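Long-range contact in translation initiation factor 4E (Ascaris suum, PDB 3M94), which binds the methylated 5' cap of messenger RNA, here a trimethylguanosine diphosphate, and thereby probably helps to start translation in this nematode: residues Q107-V119 with L131-I145. Sequence-based numbering, arbitrary orientation.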
ATOM      1  N   GLN A 107       5.856   9.818   5.568  1.00 16.42           N
ATOM      2  CA  GLN A 107       4.915  10.502   6.443  1.00 16.44           C
ATOM      3  C   GLN A 107       4.614   9.687   7.681  1.00 16.34           C
ATOM      4  O   GLN A 107       3.795  10.089   8.489  1.00 16.36           O
ATOM      5  CB  GLN A 107       3.613  10.781   5.679  1.00 16.90           C
ATOM      6  CG  GLN A 107       3.762  11.835   4.606  1.00 17.18           C
ATOM      7  CD  GLN A 107       4.081  13.185   5.187  1.00 18.53           C
ATOM      8  OE1 GLN A 107       3.275  13.761   5.915  1.00 18.52           O
ATOM      9  NE2 GLN A 107       5.266  13.690   4.894  1.00 19.11           N
ATOM     10  N   PHE A 108       5.272   8.542   7.845  1.00 16.41           N
ATOM     11  CA  PHE A 108       5.007   7.740   9.036  1.00 17.50           C
ATOM     12  C   PHE A 108       5.991   7.939  10.205  1.00 18.46           C
ATOM     13  O   PHE A 108       6.216   7.029  10.987  1.00 17.78           O
ATOM     14  CB  PHE A 108       4.780   6.273   8.645  1.00 18.05           C
ATOM     15  CG  PHE A 108       3.608   6.088   7.728  1.00 15.90           C
ATOM     16  CD1 PHE A 108       3.754   6.232   6.346  1.00 16.00           C
ATOM     17  CD2 PHE A 108       2.339   5.813   8.250  1.00 16.55           C
ATOM     18  CE1 PHE A 108       2.651   6.082   5.484  1.00 15.54           C
ATOM     19  CE2 PHE A 108       1.230   5.655   7.400  1.00 14.93           C
ATOM     20  CZ  PHE A 108       1.382   5.798   6.029  1.00 14.69           C
ATOM     21  N   GLU A 109       6.568   9.142  10.300  1.00 19.63           N
ATOM     22  CA  GLU A 109       7.329   9.574  11.479  1.00 20.70           C
ATOM     23  C   GLU A 109       8.561   8.691  11.740  1.00 21.31           C
ATOM     24  O   GLU A 109       9.354   8.460  10.837  1.00 21.76           O
ATOM     25  CB  GLU A 109       6.390   9.665  12.700  1.00 21.01           C
ATOM     26  CG  GLU A 109       5.280  10.719  12.505  1.00 22.67           C
ATOM     27  CD  GLU A 109       4.135  10.643  13.526  1.00 24.37           C
ATOM     28  OE1 GLU A 109       4.140   9.780  14.433  1.00 23.98           O
ATOM     29  OE2 GLU A 109       3.198  11.453  13.400  1.00 26.04           O
ATOM     30  N   ASP A 110       8.729   8.177  12.956  1.00 21.77           N
ATOM     31  CA  ASP A 110       9.911   7.361  13.239  1.00 22.37           C
ATOM     32  C   ASP A 110       9.649   5.875  12.995  1.00 22.29           C
ATOM     33  O   ASP A 110      10.402   5.017  13.453  1.00 22.43           O
ATOM     34  CB  ASP A 110      10.451   7.617  14.670  1.00 23.04           C
ATOM     35  CG  ASP A 110       9.355   7.879  15.682  1.00 24.79           C
ATOM     36  OD1 ASP A 110       8.164   7.812  15.321  1.00 28.42           O
ATOM     37  OD2 ASP A 110       9.679   8.159  16.855  1.00 29.74           O
ATOM     38  N   ASN A 111       8.584   5.581  12.256  1.00 21.62           N
ATOM     39  CA  ASN A 111       8.136   4.218  12.063  1.00 21.54           C
ATOM     40  C   ASN A 111       8.377   3.728  10.629  1.00 20.99           C
ATOM     41  O   ASN A 111       8.042   2.587  10.286  1.00 21.02           O
ATOM     42  CB  ASN A 111       6.651   4.109  12.448  1.00 21.21           C
ATOM     43  CG  ASN A 111       6.411   4.383  13.938  1.00 22.88           C
ATOM     44  OD1 ASN A 111       7.091   3.821  14.797  1.00 22.90           O
ATOM     45  ND2 ASN A 111       5.446   5.247  14.241  1.00 23.36           N
ATOM     46  N   GLY A 112       8.973   4.591   9.813  1.00 20.03           N
ATOM     47  CA  GLY A 112       9.160   4.316   8.392  1.00 19.40           C
ATOM     48  C   GLY A 112       9.979   3.077   8.090  1.00 18.77           C
ATOM     49  O   GLY A 112       9.765   2.439   7.066  1.00 18.07           O
ATOM     50  N   GLU A 113      10.924   2.745   8.972  1.00 18.73           N
ATOM     51  CA  GLU A 113      11.687   1.493   8.851  1.00 18.97           C
ATOM     52  C   GLU A 113      10.802   0.227   8.907  1.00 18.38           C
ATOM     53  O   GLU A 113      11.208  -0.833   8.439  1.00 18.36           O
ATOM     54  CB  GLU A 113      12.813   1.416   9.897  1.00 18.97           C
ATOM     55  CG  GLU A 113      12.368   1.561  11.363  1.00 21.95           C
ATOM     56  CD  GLU A 113      12.473   2.995  11.890  1.00 25.76           C
ATOM     57  OE1 GLU A 113      12.041   3.957  11.183  1.00 25.71           O
ATOM     58  OE2 GLU A 113      13.004   3.152  13.018  1.00 27.19           O
ATOM     59  N   TYR A 114       9.602   0.342   9.470  1.00 17.61           N
ATOM     60  CA  TYR A 114       8.710  -0.814   9.582  1.00 17.68           C
ATOM     61  C   TYR A 114       7.788  -1.017   8.376  1.00 17.41           C
ATOM     62  O   TYR A 114       7.173  -2.064   8.232  1.00 17.70           O
ATOM     63  CB  TYR A 114       7.903  -0.742  10.876  1.00 17.39           C
ATOM     64  CG  TYR A 114       8.774  -0.939  12.081  1.00 19.29           C
ATOM     65  CD1 TYR A 114       9.092  -2.221  12.519  1.00 19.83           C
ATOM     66  CD2 TYR A 114       9.310   0.157  12.764  1.00 18.90           C
ATOM     67  CE1 TYR A 114       9.906  -2.415  13.632  1.00 23.19           C
ATOM     68  CE2 TYR A 114      10.126  -0.022  13.868  1.00 21.58           C
ATOM     69  CZ  TYR A 114      10.417  -1.310  14.294  1.00 22.47           C
ATOM     70  OH  TYR A 114      11.222  -1.500  15.372  1.00 24.96           O
ATOM     71  N   ILE A 115       7.701  -0.020   7.508  1.00 17.16           N
ATOM     72  CA  ILE A 115       6.863  -0.115   6.321  1.00 16.78           C
ATOM     73  C   ILE A 115       7.554  -0.883   5.185  1.00 16.97           C
ATOM     74  O   ILE A 115       8.670  -0.550   4.792  1.00 16.86           O
ATOM     75  CB  ILE A 115       6.427   1.298   5.877  1.00 17.24           C
ATOM     76  CG1 ILE A 115       5.385   1.823   6.873  1.00 16.94           C
ATOM     77  CG2 ILE A 115       5.858   1.298   4.437  1.00 16.20           C
ATOM     78  CD1 ILE A 115       5.253   3.267   6.856  1.00 18.27           C
ATOM     79  N   CYS A 116       6.885  -1.905   4.656  1.00 16.59           N
ATOM     80  CA  CYS A 116       7.418  -2.652   3.530  1.00 16.63           C
ATOM     81  C   CYS A 116       6.889  -2.121   2.208  1.00 16.66           C
ATOM     82  O   CYS A 116       7.658  -1.915   1.270  1.00 15.61           O
ATOM     83  CB  CYS A 116       7.079  -4.130   3.657  1.00 16.85           C
ATOM     84  SG  CYS A 116       7.693  -4.795   5.176  1.00 18.77           S
ATOM     85  N   GLY A 117       5.577  -1.917   2.128  1.00 16.45           N
ATOM     86  CA  GLY A 117       4.993  -1.334   0.934  1.00 17.17           C
ATOM     87  C   GLY A 117       3.486  -1.305   0.961  1.00 17.49           C
ATOM     88  O   GLY A 117       2.871  -1.688   1.960  1.00 18.77           O
ATOM     89  N   ALA A 118       2.893  -0.860  -0.141  1.00 17.13           N
ATOM     90  CA  ALA A 118       1.432  -0.785  -0.271  1.00 16.41           C
ATOM     91  C   ALA A 118       0.893  -1.707  -1.362  1.00 16.41           C
ATOM     92  O   ALA A 118       1.591  -2.006  -2.340  1.00 16.01           O
ATOM     93  CB  ALA A 118       1.019   0.632  -0.568  1.00 16.02           C
ATOM     94  N   VAL A 119      -0.370  -2.108  -1.213  1.00 16.07           N
ATOM     95  CA  VAL A 119      -1.017  -2.994  -2.172  1.00 16.25           C
ATOM     96  C   VAL A 119      -2.450  -2.552  -2.441  1.00 16.19           C
ATOM     97  O   VAL A 119      -3.226  -2.296  -1.502  1.00 14.71           O
ATOM     98  CB  VAL A 119      -1.089  -4.449  -1.637  1.00 16.04           C
ATOM     99  CG1 VAL A 119      -1.709  -5.407  -2.686  1.00 17.35           C
ATOM    100  CG2 VAL A 119       0.277  -4.935  -1.196  1.00 16.74           C
ATOM    101  N   LEU A 131      -1.572  -1.676   3.693  1.00 19.30           N
ATOM    102  CA  LEU A 131      -0.206  -1.211   3.972  1.00 20.39           C
ATOM    103  C   LEU A 131       0.502  -2.314   4.746  1.00 20.18           C
ATOM    104  O   LEU A 131       0.087  -2.650   5.846  1.00 20.60           O
ATOM    105  CB  LEU A 131      -0.212   0.117   4.746  1.00 19.84           C
ATOM    106  CG  LEU A 131       1.135   0.750   5.161  1.00 21.64           C
ATOM    107  CD1 LEU A 131       2.036   1.030   3.963  1.00 22.22           C
ATOM    108  CD2 LEU A 131       0.903   2.045   5.949  1.00 20.51           C
ATOM    109  N   TRP A 132       1.566  -2.856   4.160  1.00 20.03           N
ATOM    110  CA  TRP A 132       2.337  -3.965   4.742  1.00 19.92           C
ATOM    111  C   TRP A 132       3.487  -3.463   5.618  1.00 20.17           C
ATOM    112  O   TRP A 132       4.266  -2.606   5.188  1.00 18.96           O
ATOM    113  CB  TRP A 132       2.931  -4.860   3.643  1.00 19.99           C
ATOM    114  CG  TRP A 132       1.946  -5.702   2.873  1.00 19.36           C
ATOM    115  CD1 TRP A 132       0.625  -5.439   2.649  1.00 18.76           C
ATOM    116  CD2 TRP A 132       2.231  -6.924   2.183  1.00 19.29           C
ATOM    117  NE1 TRP A 132       0.065  -6.429   1.889  1.00 19.12           N
ATOM    118  CE2 TRP A 132       1.026  -7.356   1.585  1.00 19.28           C
ATOM    119  CE3 TRP A 132       3.378  -7.709   2.037  1.00 19.48           C
ATOM    120  CZ2 TRP A 132       0.939  -8.531   0.836  1.00 19.66           C
ATOM    121  CZ3 TRP A 132       3.296  -8.880   1.286  1.00 21.26           C
ATOM    122  CH2 TRP A 132       2.082  -9.278   0.695  1.00 21.23           C
ATOM    123  N   THR A 133       3.583  -4.020   6.834  1.00 20.20           N
ATOM    124  CA  THR A 133       4.656  -3.703   7.778  1.00 20.67           C
ATOM    125  C   THR A 133       5.458  -4.971   8.113  1.00 21.00           C
ATOM    126  O   THR A 133       4.968  -6.086   7.914  1.00 20.08           O
ATOM    127  CB  THR A 133       4.115  -3.054   9.074  1.00 20.62           C
ATOM    128  OG1 THR A 133       3.363  -4.023   9.823  1.00 21.13           O
ATOM    129  CG2 THR A 133       3.217  -1.876   8.738  1.00 20.98           C
ATOM    130  N   ARG A 134       6.676  -4.804   8.630  1.00 20.90           N
ATOM    131  CA  ARG A 134       7.586  -5.948   8.751  1.00 21.91           C
ATOM    132  C   ARG A 134       7.454  -6.778  10.035  1.00 21.80           C
ATOM    133  O   ARG A 134       7.946  -7.894  10.083  1.00 22.23           O
ATOM    134  CB  ARG A 134       9.046  -5.565   8.448  1.00 21.96           C
ATOM    135  CG  ARG A 134       9.718  -4.621   9.413  1.00 23.83           C
ATOM    136  CD  ARG A 134      11.234  -4.528   9.132  1.00 25.48           C
ATOM    137  NE  ARG A 134      11.549  -3.725   7.946  1.00 28.44           N
ATOM    138  CZ  ARG A 134      11.963  -4.215   6.773  1.00 30.36           C
ATOM    139  NH1 ARG A 134      12.220  -3.392   5.759  1.00 30.65           N
ATOM    140  NH2 ARG A 134      12.129  -5.524   6.603  1.00 30.38           N
ATOM    141  N   ASP A 135       6.783  -6.249  11.056  1.00 22.10           N
ATOM    142  CA  ASP A 135       6.653  -6.954  12.331  1.00 22.75           C
ATOM    143  C   ASP A 135       5.236  -6.868  12.909  1.00 22.96           C
ATOM    144  O   ASP A 135       4.806  -5.817  13.391  1.00 22.63           O
ATOM    145  CB  ASP A 135       7.690  -6.453  13.346  1.00 22.77           C
ATOM    146  CG  ASP A 135       7.736  -7.308  14.626  1.00 24.31           C
ATOM    147  OD1 ASP A 135       6.838  -8.156  14.861  1.00 24.57           O
ATOM    148  OD2 ASP A 135       8.684  -7.122  15.412  1.00 25.56           O
ATOM    149  N   SER A 136       4.534  -7.996  12.881  1.00 23.23           N
ATOM    150  CA  SER A 136       3.150  -8.070  13.346  1.00 23.75           C
ATOM    151  C   SER A 136       2.984  -7.953  14.871  1.00 23.94           C
ATOM    152  O   SER A 136       1.874  -7.718  15.353  1.00 24.02           O
ATOM    153  CB  SER A 136       2.524  -9.375  12.868  1.00 23.92           C
ATOM    154  OG  SER A 136       3.268 -10.463  13.376  1.00 24.22           O
ATOM    155  N   LEU A 137       4.071  -8.113  15.628  1.00 24.13           N
ATOM    156  CA  LEU A 137       3.995  -8.035  17.094  1.00 24.39           C
ATOM    157  C   LEU A 137       4.345  -6.657  17.666  1.00 24.41           C
ATOM    158  O   LEU A 137       4.190  -6.426  18.861  1.00 24.26           O
ATOM    159  CB  LEU A 137       4.863  -9.116  17.763  1.00 24.49           C
ATOM    160  CG  LEU A 137       4.674 -10.609  17.445  1.00 25.20           C
ATOM    161  CD1 LEU A 137       5.593 -11.438  18.342  1.00 24.68           C
ATOM    162  CD2 LEU A 137       3.209 -11.095  17.557  1.00 25.44           C
ATOM    163  N   LYS A 138       4.816  -5.751  16.815  1.00 24.56           N
ATOM    164  CA  LYS A 138       5.123  -4.385  17.233  1.00 24.65           C
ATOM    165  C   LYS A 138       3.844  -3.555  17.298  1.00 24.10           C
ATOM    166  O   LYS A 138       3.620  -2.685  16.452  1.00 23.95           O
ATOM    167  CB  LYS A 138       6.130  -3.743  16.277  1.00 25.02           C
ATOM    168  CG  LYS A 138       7.582  -4.133  16.533  1.00 26.59           C
ATOM    169  CD  LYS A 138       8.257  -3.211  17.537  1.00 28.93           C
ATOM    170  CE  LYS A 138       9.762  -3.457  17.581  1.00 29.71           C
ATOM    171  NZ  LYS A 138      10.362  -3.010  18.868  1.00 30.78           N
ATOM    172  N   ASP A 139       3.020  -3.839  18.310  1.00 23.52           N
ATOM    173  CA  ASP A 139       1.685  -3.244  18.459  1.00 23.07           C
ATOM    174  C   ASP A 139       1.659  -1.710  18.511  1.00 22.68           C
ATOM    175  O   ASP A 139       0.819  -1.074  17.850  1.00 21.54           O
ATOM    176  CB  ASP A 139       0.989  -3.807  19.699  1.00 23.05           C
ATOM    177  CG  ASP A 139       0.568  -5.265  19.534  1.00 23.51           C
ATOM    178  OD1 ASP A 139       0.455  -5.755  18.387  1.00 23.57           O
ATOM    179  OD2 ASP A 139       0.339  -5.922  20.562  1.00 21.85           O
ATOM    180  N   ASP A 140       2.561  -1.130  19.307  1.00 22.61           N
ATOM    181  CA  ASP A 140       2.656   0.333  19.440  1.00 23.14           C
ATOM    182  C   ASP A 140       2.955   0.994  18.086  1.00 22.41           C
ATOM    183  O   ASP A 140       2.309   1.970  17.702  1.00 22.57           O
ATOM    184  CB  ASP A 140       3.707   0.727  20.488  1.00 23.56           C
ATOM    185  CG  ASP A 140       3.460   0.077  21.852  1.00 25.98           C
ATOM    186  OD1 ASP A 140       3.086  -1.120  21.905  1.00 31.10           O
ATOM    187  OD2 ASP A 140       3.660   0.750  22.883  1.00 27.68           O
ATOM    188  N   VAL A 141       3.920   0.429  17.365  1.00 21.91           N
ATOM    189  CA  VAL A 141       4.339   0.923  16.064  1.00 20.97           C
ATOM    190  C   VAL A 141       3.204   0.757  15.036  1.00 20.88           C
ATOM    191  O   VAL A 141       2.873   1.690  14.296  1.00 19.91           O
ATOM    192  CB  VAL A 141       5.638   0.190  15.608  1.00 21.60           C
ATOM    193  CG1 VAL A 141       5.871   0.313  14.095  1.00 19.87           C
ATOM    194  CG2 VAL A 141       6.854   0.675  16.420  1.00 22.09           C
ATOM    195  N   ASN A 142       2.610  -0.435  15.007  1.00 20.05           N
ATOM    196  CA  ASN A 142       1.503  -0.721  14.103  1.00 20.09           C
ATOM    197  C   ASN A 142       0.280   0.159  14.342  1.00 20.15           C
ATOM    198  O   ASN A 142      -0.292   0.684  13.392  1.00 20.21           O
ATOM    199  CB  ASN A 142       1.165  -2.218  14.129  1.00 19.65           C
ATOM    200  CG  ASN A 142       2.228  -3.053  13.424  1.00 19.63           C
ATOM    201  OD1 ASN A 142       2.819  -2.614  12.433  1.00 21.95           O
ATOM    202  ND2 ASN A 142       2.494  -4.239  13.939  1.00 20.63           N
ATOM    203  N   LEU A 143      -0.080   0.375  15.608  1.00 20.44           N
ATOM    204  CA  LEU A 143      -1.224   1.210  15.931  1.00 20.70           C
ATOM    205  C   LEU A 143      -0.967   2.586  15.366  1.00 21.08           C
ATOM    206  O   LEU A 143      -1.846   3.184  14.762  1.00 21.28           O
ATOM    207  CB  LEU A 143      -1.497   1.276  17.447  1.00 20.19           C
ATOM    208  CG  LEU A 143      -2.611   2.216  17.944  1.00 20.52           C
ATOM    209  CD1 LEU A 143      -3.977   1.853  17.358  1.00 21.22           C
ATOM    210  CD2 LEU A 143      -2.686   2.290  19.496  1.00 20.63           C
ATOM    211  N   ARG A 144       0.254   3.077  15.549  1.00 22.25           N
ATOM    212  CA  ARG A 144       0.581   4.427  15.130  1.00 22.74           C
ATOM    213  C   ARG A 144       0.521   4.570  13.614  1.00 22.62           C
ATOM    214  O   ARG A 144      -0.034   5.536  13.087  1.00 23.13           O
ATOM    215  CB  ARG A 144       1.949   4.854  15.668  1.00 23.09           C
ATOM    216  CG  ARG A 144       2.262   6.314  15.371  1.00 24.49           C
ATOM    217  CD  ARG A 144       1.098   7.191  15.827  1.00 26.66           C
ATOM    218  NE  ARG A 144       1.339   8.611  15.616  1.00 26.85           N
ATOM    219  CZ  ARG A 144       0.377   9.502  15.402  1.00 28.25           C
ATOM    220  NH1 ARG A 144      -0.889   9.113  15.352  1.00 27.42           N
ATOM    221  NH2 ARG A 144       0.680  10.782  15.228  1.00 28.11           N
ATOM    222  N   ILE A 145       1.085   3.598  12.919  1.00 22.41           N
ATOM    223  CA  ILE A 145       1.011   3.567  11.467  1.00 22.07           C
ATOM    224  C   ILE A 145      -0.455   3.610  11.006  1.00 22.07           C
ATOM    225  O   ILE A 145      -0.797   4.326  10.073  1.00 22.65           O
ATOM    226  CB  ILE A 145       1.767   2.348  10.905  1.00 21.64           C
ATOM    227  CG1 ILE A 145       3.274   2.555  11.083  1.00 22.09           C
ATOM    228  CG2 ILE A 145       1.441   2.139   9.436  1.00 20.66           C
ATOM    229  CD1 ILE A 145       4.128   1.343  10.778  1.00 21.55           C
TER
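The carbonyl oxygen of W132 is gripped by two successive amides across the strand pair: C116 N donates to W132 O at 2.8 Å, and G117 N adds a weak bond of 3.4 Å to W132 O. Two residues facing one, with the register slipping by one between the I115–T133 and G117–W132 pairs, define a classic beta bulge at C116 and G117. Within the same G117–W132 pair, W132 N donates in return to G117 O, while V119 CG2 lies over one face of the W132 indole, 3.8 Å from the centroid of its five-membered ring; the W132 side chain also comes close to the bound cap nucleotide.

Before the bulge, Y114 O takes R134 N at 2.8 Å. The R134 side chain turns back (chi3 75°) to bring NE within 3.0 Å of E113 O. The angle at hydrogen, 172°, shows the bond to be straight, and E113 O lies in the guanidinium plane. R134 NH2 also hydrogen-bonds N72 OD1.

The Y114 ring meets V141 CG1 in an off-centre CH-pi contact, with CG1 4.1 Å from the ring centroid, and K138 CE approaches its hydroxyl end. N111 slides past V141, and its CB touches I145 CG1. At the surface R144 NE reaches E109 OE1 on its syn side at 3.3 Å, beside the salt bridge between R144 NH2 and E109 OE2, whose hydrogen bond is weak; the carboxylate and guanidinium planes stand 50° apart. Deeper in, I145 CD1 packs on I115 CG1, and L131 CD2 reaches F108 CZ.

Strands 115-121 and 127-133 thus form an antiparallel hairpin at the middle of the eIF4E sheet, between strands 56-61 and 77-83. Helix 139-153 packs its first turns against the 108-114 connection, which follows helix 88-104.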